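Local coordinates for protein cGAS/DncV-like nucleotidyltransferase in E. coli homolog (Elizabethkingia meningoseptica ATCC 13253 = NBRC 12535, PDB 6E0N) that synthesises cyclic nucleotide second messengers in a CBASS antiphage defence system, probably with magnesium, by joining two ATP or two GTP molecules, at residues F141-F146 with I168-Q173; Q150-E155 with N261-L266. All blocks are in the same frame, centred on the assembly; numbering follows the deposited sequence.

Interaction 1 of 2, residues F141-F146 with I168-Q173. With APC (diphosphomethylphosphonic acid adenosyl ester), chain B.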
loop_
_atom_site.group_PDB
_atom_site.type_symbol
_atom_site.label_atom_id
_atom_site.label_comp_id
_atom_site.label_asym_id
_atom_site.label_seq_id
_atom_site.Cartn_x
_atom_site.Cartn_y
_atom_site.Cartn_z
ATOM N N PHE A 141 -4.819 -16.593 1.489
ATOM C CA PHE A 141 -5.705 -17.416 0.683
ATOM C C PHE A 141 -6.528 -16.524 -0.242
ATOM O O PHE A 141 -6.587 -15.302 -0.085
ATOM C CB PHE A 141 -6.687 -18.221 1.552
ATOM C CG PHE A 141 -6.049 -19.265 2.420
ATOM C CD1 PHE A 141 -5.264 -20.258 1.871
ATOM C CD2 PHE A 141 -6.262 -19.267 3.790
ATOM C CE1 PHE A 141 -4.685 -21.228 2.670
ATOM C CE2 PHE A 141 -5.687 -20.232 4.593
ATOM C CZ PHE A 141 -4.896 -21.212 4.032
ATOM N N VAL A 142 -7.206 -17.161 -1.202
ATOM C CA VAL A 142 -8.185 -16.466 -2.032
ATOM C C VAL A 142 -9.366 -16.032 -1.175
ATOM O O VAL A 142 -9.813 -16.761 -0.279
ATOM C CB VAL A 142 -8.648 -17.384 -3.179
ATOM C CG1 VAL A 142 -9.842 -16.778 -3.908
ATOM C CG2 VAL A 142 -7.505 -17.641 -4.145
ATOM N N LEU A 143 -9.897 -14.846 -1.473
ATOM C CA LEU A 143 -11.047 -14.284 -0.778
ATOM C C LEU A 143 -12.077 -13.861 -1.813
ATOM O O LEU A 143 -11.735 -13.210 -2.803
ATOM C CB LEU A 143 -10.615 -13.066 0.042
ATOM C CG LEU A 143 -11.613 -12.199 0.800
ATOM C CD1 LEU A 143 -12.361 -11.270 -0.146
ATOM C CD2 LEU A 143 -12.586 -13.038 1.610
ATOM N N LYS A 144 -13.332 -14.228 -1.577
ATOM C CA LYS A 144 -14.455 -13.761 -2.378
ATOM C C LYS A 144 -15.462 -13.095 -1.456
ATOM O O LYS A 144 -15.824 -13.656 -0.415
ATOM C CB LYS A 144 -15.093 -14.915 -3.151
ATOM C CG LYS A 144 -14.090 -15.616 -4.050
ATOM C CD LYS A 144 -14.734 -16.291 -5.242
ATOM C CE LYS A 144 -13.683 -16.567 -6.311
ATOM N NZ LYS A 144 -13.820 -17.927 -6.890
ATOM N N ARG A 145 -15.903 -11.896 -1.831
ATOM C CA ARG A 145 -16.812 -11.123 -0.999
ATOM C C ARG A 145 -17.694 -10.263 -1.885
ATOM O O ARG A 145 -17.227 -9.705 -2.882
ATOM C CB ARG A 145 -16.032 -10.226 -0.034
ATOM C CG ARG A 145 -16.870 -9.635 1.077
ATOM C CD ARG A 145 -16.019 -8.756 1.979
ATOM N NE ARG A 145 -16.565 -8.685 3.329
ATOM C CZ ARG A 145 -16.247 -9.527 4.304
ATOM N NH1 ARG A 145 -16.797 -9.390 5.504
ATOM N NH2 ARG A 145 -15.378 -10.503 4.084
ATOM N N PHE A 146 -18.964 -10.152 -1.516
ATOM C CA PHE A 146 -19.902 -9.380 -2.314
ATOM C C PHE A 146 -19.727 -7.892 -2.039
ATOM O O PHE A 146 -19.639 -7.465 -0.882
ATOM C CB PHE A 146 -21.340 -9.793 -2.015
ATOM C CG PHE A 146 -22.341 -9.180 -2.949
ATOM C CD1 PHE A 146 -22.505 -9.680 -4.230
ATOM C CD2 PHE A 146 -23.115 -8.102 -2.551
ATOM C CE1 PHE A 146 -23.422 -9.118 -5.098
ATOM C CE2 PHE A 146 -24.037 -7.538 -3.413
ATOM C CZ PHE A 146 -24.187 -8.044 -4.688
ATOM N N ILE A 168 -8.413 -8.449 5.007
ATOM C CA ILE A 168 -8.937 -8.624 3.656
ATOM C C ILE A 168 -8.421 -7.488 2.786
ATOM O O ILE A 168 -8.400 -6.329 3.215
ATOM C CB ILE A 168 -10.481 -8.691 3.653
ATOM C CG1 ILE A 168 -10.923 -10.028 4.269
ATOM C CG2 ILE A 168 -11.023 -8.491 2.260
ATOM C CD1 ILE A 168 -12.409 -10.168 4.465
ATOM N N SER A 169 -8.009 -7.822 1.564
ATOM C CA SER A 169 -7.381 -6.860 0.670
ATOM C C SER A 169 -7.790 -7.182 -0.759
ATOM O O SER A 169 -8.053 -8.338 -1.099
ATOM C CB SER A 169 -5.853 -6.916 0.811
ATOM O OG SER A 169 -5.207 -5.993 -0.046
ATOM N N PHE A 170 -7.845 -6.141 -1.589
ATOM C CA PHE A 170 -8.167 -6.260 -3.010
ATOM C C PHE A 170 -7.066 -5.572 -3.802
ATOM O O PHE A 170 -7.284 -4.532 -4.441
ATOM C CB PHE A 170 -9.549 -5.676 -3.307
ATOM C CG PHE A 170 -10.654 -6.412 -2.615
ATOM C CD1 PHE A 170 -11.217 -7.543 -3.188
ATOM C CD2 PHE A 170 -11.107 -5.996 -1.375
ATOM C CE1 PHE A 170 -12.223 -8.236 -2.545
ATOM C CE2 PHE A 170 -12.113 -6.686 -0.724
ATOM C CZ PHE A 170 -12.671 -7.808 -1.310
ATOM N N PRO A 171 -5.859 -6.146 -3.791
ATOM C CA PRO A 171 -4.707 -5.441 -4.379
ATOM C C PRO A 171 -4.802 -5.236 -5.881
ATOM O O PRO A 171 -4.289 -4.230 -6.384
ATOM C CB PRO A 171 -3.506 -6.320 -3.995
ATOM C CG PRO A 171 -4.108 -7.704 -3.734
ATOM C CD PRO A 171 -5.478 -7.416 -3.136
ATOM N N GLU A 172 -5.423 -6.160 -6.618
ATOM C CA GLU A 172 -5.493 -6.004 -8.068
ATOM C C GLU A 172 -6.371 -4.819 -8.446
ATOM O O GLU A 172 -5.996 -4.003 -9.297
ATOM C CB GLU A 172 -6.007 -7.289 -8.715
ATOM C CG GLU A 172 -5.107 -8.494 -8.493
ATOM C CD GLU A 172 -3.678 -8.246 -8.925
ATOM O OE1 GLU A 172 -3.472 -7.670 -10.012
ATOM O OE2 GLU A 172 -2.756 -8.618 -8.170
ATOM N N GLN A 173 -7.547 -4.705 -7.823
ATOM C CA GLN A 173 -8.445 -3.594 -8.114
ATOM C C GLN A 173 -7.870 -2.273 -7.613
ATOM O O GLN A 173 -8.028 -1.234 -8.263
ATOM C CB GLN A 173 -9.815 -3.873 -7.492
ATOM C CG GLN A 173 -10.509 -5.133 -8.013
ATOM C CD GLN A 173 -10.195 -6.398 -7.219
ATOM O OE1 GLN A 173 -9.148 -6.514 -6.573
ATOM N NE2 GLN A 173 -11.113 -7.360 -7.270
HETATM P PG APC B . 4.188 -6.053 14.115
HETATM O O1G APC B . 5.205 -5.067 13.591
HETATM O O2G APC B . 4.806 -7.427 14.236
HETATM O O3G APC B . 3.706 -5.592 15.470
HETATM P PB APC B . 3.126 -6.040 11.481
HETATM O O1B APC B . 4.454 -5.502 11.100
HETATM O O2B APC B . 2.750 -7.281 10.759
HETATM O O3B APC B . 2.911 -6.122 13.088
HETATM P PA APC B . 2.573 -3.952 9.305
HETATM O O1A APC B . 4.041 -3.679 9.395
HETATM O O2A APC B . 1.816 -2.628 9.075
HETATM C C3A APC B . 2.026 -4.745 10.919
HETATM O "O5'" APC B . 2.123 -4.971 8.095
HETATM C "C5'" APC B . 3.067 -5.927 7.744
HETATM C "C4'" APC B . 2.880 -6.220 6.234
HETATM O "O4'" APC B . 1.746 -6.830 6.067
HETATM C "C3'" APC B . 2.797 -4.883 5.474
HETATM O "O3'" APC B . 3.994 -4.616 4.893
HETATM C "C2'" APC B . 1.704 -5.122 4.419
HETATM O "O2'" APC B . 2.350 -5.485 3.117
HETATM C "C1'" APC B . 0.980 -6.114 4.845
HETATM N N9 APC B . -0.291 -5.597 5.334
HETATM C C8 APC B . -0.644 -4.907 6.434
HETATM N N7 APC B . -1.964 -4.681 6.385
HETATM C C5 APC B . -2.432 -5.231 5.253
HETATM C C6 APC B . -3.695 -5.304 4.700
HETATM N N6 APC B . -4.997 -4.824 5.112
HETATM N N1 APC B . -3.886 -5.919 3.545
HETATM C C2 APC B . -2.840 -6.483 2.905
HETATM N N3 APC B . -1.607 -6.415 3.451
HETATM C C4 APC B . -1.403 -5.790 4.615
#

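Interaction 2 of 2, residues Q150-E155 with N261-L266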
loop_
_atom_site.group_PDB
_atom_site.type_symbol
_atom_site.label_atom_id
_atom_site.label_comp_id
_atom_site.label_asym_id
_atom_site.label_seq_id
_atom_site.Cartn_x
_atom_site.Cartn_y
_atom_site.Cartn_z
ATOM N N GLN A 150 -20.770 -2.098 -6.075
ATOM C CA GLN A 150 -20.807 -2.505 -7.471
ATOM C C GLN A 150 -21.752 -3.669 -7.730
ATOM O O GLN A 150 -21.893 -4.087 -8.884
ATOM C CB GLN A 150 -19.398 -2.847 -7.973
ATOM C CG GLN A 150 -18.487 -1.632 -8.097
ATOM C CD GLN A 150 -17.183 -1.945 -8.807
ATOM O OE1 GLN A 150 -17.083 -2.924 -9.548
ATOM N NE2 GLN A 150 -16.172 -1.115 -8.578
ATOM N N SER A 151 -22.414 -4.190 -6.697
ATOM C CA SER A 151 -23.367 -5.289 -6.845
ATOM C C SER A 151 -22.752 -6.454 -7.616
ATOM O O SER A 151 -23.325 -6.978 -8.574
ATOM C CB SER A 151 -24.669 -4.815 -7.493
ATOM O OG SER A 151 -25.349 -3.901 -6.650
ATOM N N VAL A 152 -21.556 -6.853 -7.188
ATOM C CA VAL A 152 -20.848 -7.974 -7.792
ATOM C C VAL A 152 -20.040 -8.663 -6.705
ATOM O O VAL A 152 -19.643 -8.042 -5.715
ATOM C CB VAL A 152 -19.912 -7.519 -8.937
ATOM C CG1 VAL A 152 -20.709 -6.917 -10.078
ATOM C CG2 VAL A 152 -18.878 -6.526 -8.411
ATOM N N GLU A 153 -19.780 -9.953 -6.901
ATOM C CA GLU A 153 -18.813 -10.650 -6.064
ATOM C C GLU A 153 -17.409 -10.267 -6.515
ATOM O O GLU A 153 -17.089 -10.336 -7.707
ATOM C CB GLU A 153 -18.984 -12.165 -6.165
ATOM C CG GLU A 153 -18.004 -12.920 -5.278
ATOM C CD GLU A 153 -18.235 -14.416 -5.283
ATOM O OE1 GLU A 153 -17.898 -15.072 -6.291
ATOM O OE2 GLU A 153 -18.764 -14.935 -4.277
ATOM N N ALA A 154 -16.575 -9.860 -5.566
ATOM C CA ALA A 154 -15.217 -9.424 -5.850
ATOM C C ALA A 154 -14.232 -10.431 -5.279
ATOM O O ALA A 154 -14.455 -10.988 -4.199
ATOM C CB ALA A 154 -14.946 -8.054 -5.227
ATOM N N GLU A 155 -13.142 -10.661 -6.003
ATOM C CA GLU A 155 -12.098 -11.571 -5.556
ATOM C C GLU A 155 -10.890 -10.776 -5.082
ATOM O O GLU A 155 -10.418 -9.873 -5.783
ATOM C CB GLU A 155 -11.666 -12.547 -6.654
ATOM C CG GLU A 155 -10.565 -13.485 -6.179
ATOM C CD GLU A 155 -10.151 -14.510 -7.215
ATOM O OE1 GLU A 155 -11.011 -14.925 -8.016
ATOM O OE2 GLU A 155 -8.965 -14.903 -7.217
ATOM N N ASN A 261 -10.164 0.591 -4.622
ATOM C CA ASN A 261 -10.765 -0.545 -5.314
ATOM C C ASN A 261 -12.188 -0.277 -5.781
ATOM O O ASN A 261 -12.705 -1.045 -6.601
ATOM C CB ASN A 261 -10.717 -1.786 -4.414
ATOM C CG ASN A 261 -11.450 -1.591 -3.087
ATOM O OD1 ASN A 261 -12.570 -1.087 -3.043
ATOM N ND2 ASN A 261 -10.809 -1.992 -1.998
ATOM N N ARG A 262 -12.827 0.780 -5.291
ATOM C CA ARG A 262 -14.189 1.160 -5.658
ATOM C C ARG A 262 -15.221 0.089 -5.322
ATOM O O ARG A 262 -16.356 0.149 -5.818
ATOM C CB ARG A 262 -14.309 1.551 -7.136
ATOM C CG ARG A 262 -13.593 2.833 -7.514
ATOM C CD ARG A 262 -13.779 3.152 -9.001
ATOM N NE ARG A 262 -15.047 3.823 -9.262
ATOM C CZ ARG A 262 -15.160 5.124 -9.497
ATOM N NH1 ARG A 262 -14.076 5.893 -9.518
ATOM N NH2 ARG A 262 -16.350 5.661 -9.720
ATOM N N LEU A 263 -14.859 -0.890 -4.497
ATOM C CA LEU A 263 -15.770 -1.950 -4.101
ATOM C C LEU A 263 -16.342 -1.748 -2.706
ATOM O O LEU A 263 -17.404 -2.307 -2.404
ATOM C CB LEU A 263 -15.041 -3.296 -4.134
ATOM C CG LEU A 263 -14.572 -3.776 -5.508
ATOM C CD1 LEU A 263 -13.537 -4.878 -5.365
ATOM C CD2 LEU A 263 -15.758 -4.259 -6.328
ATOM N N PHE A 264 -15.675 -0.959 -1.865
ATOM C CA PHE A 264 -16.092 -0.761 -0.485
ATOM C C PHE A 264 -15.805 0.669 -0.064
ATOM O O PHE A 264 -14.989 1.367 -0.670
ATOM C CB PHE A 264 -15.376 -1.744 0.451
ATOM C CG PHE A 264 -15.633 -3.178 0.111
ATOM C CD1 PHE A 264 -16.753 -3.826 0.600
ATOM C CD2 PHE A 264 -14.772 -3.870 -0.719
ATOM C CE1 PHE A 264 -17.003 -5.141 0.275
ATOM C CE2 PHE A 264 -15.021 -5.188 -1.050
ATOM C CZ PHE A 264 -16.134 -5.824 -0.552
ATOM N N TRP A 265 -16.497 1.099 0.986
ATOM C CA TRP A 265 -16.339 2.454 1.487
ATOM C C TRP A 265 -15.066 2.568 2.318
ATOM O O TRP A 265 -14.703 1.650 3.059
ATOM C CB TRP A 265 -17.528 2.843 2.366
ATOM C CG TRP A 265 -18.852 2.897 1.675
ATOM C CD1 TRP A 265 -19.929 2.094 1.911
ATOM C CD2 TRP A 265 -19.248 3.804 0.639
ATOM N NE1 TRP A 265 -20.970 2.444 1.089
ATOM C CE2 TRP A 265 -20.578 3.490 0.296
ATOM C CE3 TRP A 265 -18.608 4.852 -0.032
ATOM C CZ2 TRP A 265 -21.277 4.182 -0.691
ATOM C CZ3 TRP A 265 -19.304 5.536 -1.012
ATOM C CH2 TRP A 265 -20.625 5.201 -1.329
ATOM N N LEU A 266 -14.405 3.723 2.222
ATOM C CA LEU A 266 -13.208 3.958 3.024
ATOM C C LEU A 266 -13.546 4.047 4.506
ATOM O O LEU A 266 -12.834 3.484 5.348
ATOM C CB LEU A 266 -12.529 5.245 2.568
ATOM C CG LEU A 266 -11.256 5.649 3.306
ATOM C CD1 LEU A 266 -10.191 4.580 3.151
ATOM C CD2 LEU A 266 -10.755 6.993 2.792
HETATM O O HOH W 1 -13.087 -2.250 -9.186
#

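Interaction 1 of 2, residues F141-F146 with I168-Q173
The Phe170 ring has Arg145 at one edge: Arg145 CB lies near the ring plane, 4.3 Å from Phe170 CZ. Leu143 comes to the same end of the ring, but obliquely, its CD1 3.7 Å from Phe170 CZ. Phe264, from a loop distant in sequence, also meets this ring, the two planes about 25° apart. The second flat group, the Arg145 guanidinium, takes Ile168 CD1 at an oblique angle, 3.9 Å from Arg145 CZ; the shorter approach to NH2 is doubtful. Arg270 brings a like charge close to NH1. Strands 135-147 and 166-169 belong to the mixed sheet of the nucleotidyltransferase core, which carries the probable magnesium ligands Asp63 and Asp136; strand 152-160 separates the two, antiparallel to both, so these side chains meet across a strand. Leu143 hydrogen-bonds through its backbone to Gly156, which has no side chain to stand in the way. With CG anti to the backbone N (chi1 175°), Leu143 divides its branches between Ile168 and Phe170, crossing Ile168 at about a right angle: CD1 touches both, 3.9 Å from Ile168 CG2, and CD2 turns to Ile168 CD1 at 4.1 Å. Ser169 points away from Leu143, and its CB lies 3.5 Å from N1 of the APC adenine. Phe170 occupies the N-cap position before helix 171-184, where Glu172 forms a salt bridge with Arg51.

Interaction 2 of 2, residues Q150-E155 with N261-L266
A hairpin with a G1 beta bulge, in which Ser151 and Val152 both face Ser147, holds Gln150 and Ala154 against Leu263, a residue of an Asx turn begun by Asn261. The Asx turn is made by Asn261 OD1, which accepts from the backbone N of Leu263 at 2.7 Å and, weakly, from that of Phe264. This fixes the course of the loop and presents the Arg262 carbonyl to the hairpin. Gln150 NE2 donates to Arg262 O at 3.0 Å, though the bond is bent: the N-H...O angle is 140°, and the nitrogen stands above the carbonyl plane, 72° out of it. A water extends the link, donating to Asn261 O at 2.9 Å and accepting a weak bond from Gln150 NE2. The Gln150 side chain runs extended beyond CG (chi2 -170°), which carries the amide across to the Arg262 carbonyl and lays one amide face on Leu263 CD2, 3.7 Å from Gln150 CD, though the two side chains as a whole cross obliquely. The other branch is pressed hard on Ala154: Leu263 CD1 sits 3.5 Å from Ala154 CB, tighter than ordinary carbon contact. Val152 CG2 adds a looser apolar touch at 4.4 Å to Leu263 CD2. Ser147 OG ties both partners together, bonding to Gln150 N and Leu263 O. Around the contact, Leu263 and Asn261 also rest on Gln173 of helix 171-184, Arg262 reaches Tyr224 at the end of helix 216-224, and Ala154 is paired through its backbone with Arg145 on strand 135-147.

In the fold
The two contacts lie about 9 Å apart, centre to centre, and interlock along the chain: 141-146, 150-155, 168-173, then 261-266. Three of these segments reach the same mixed sheet, in which strand 152-160 separates strands 135-147 and 166-169. They touch directly: Gln173 NE2 and Glu155 O form a probable hydrogen bond at 3.0 Å, and the Lys144 side chain packs against that of Glu153. Interaction 1 joins two strands of the sheet and the residue just before helix 171-184, whereas interaction 2 brings in the late loop between helices 236-252 and 275-289. Together they join that loop to the sheet beside the nucleotides, with bound GTP touching Ile168 and Ser169.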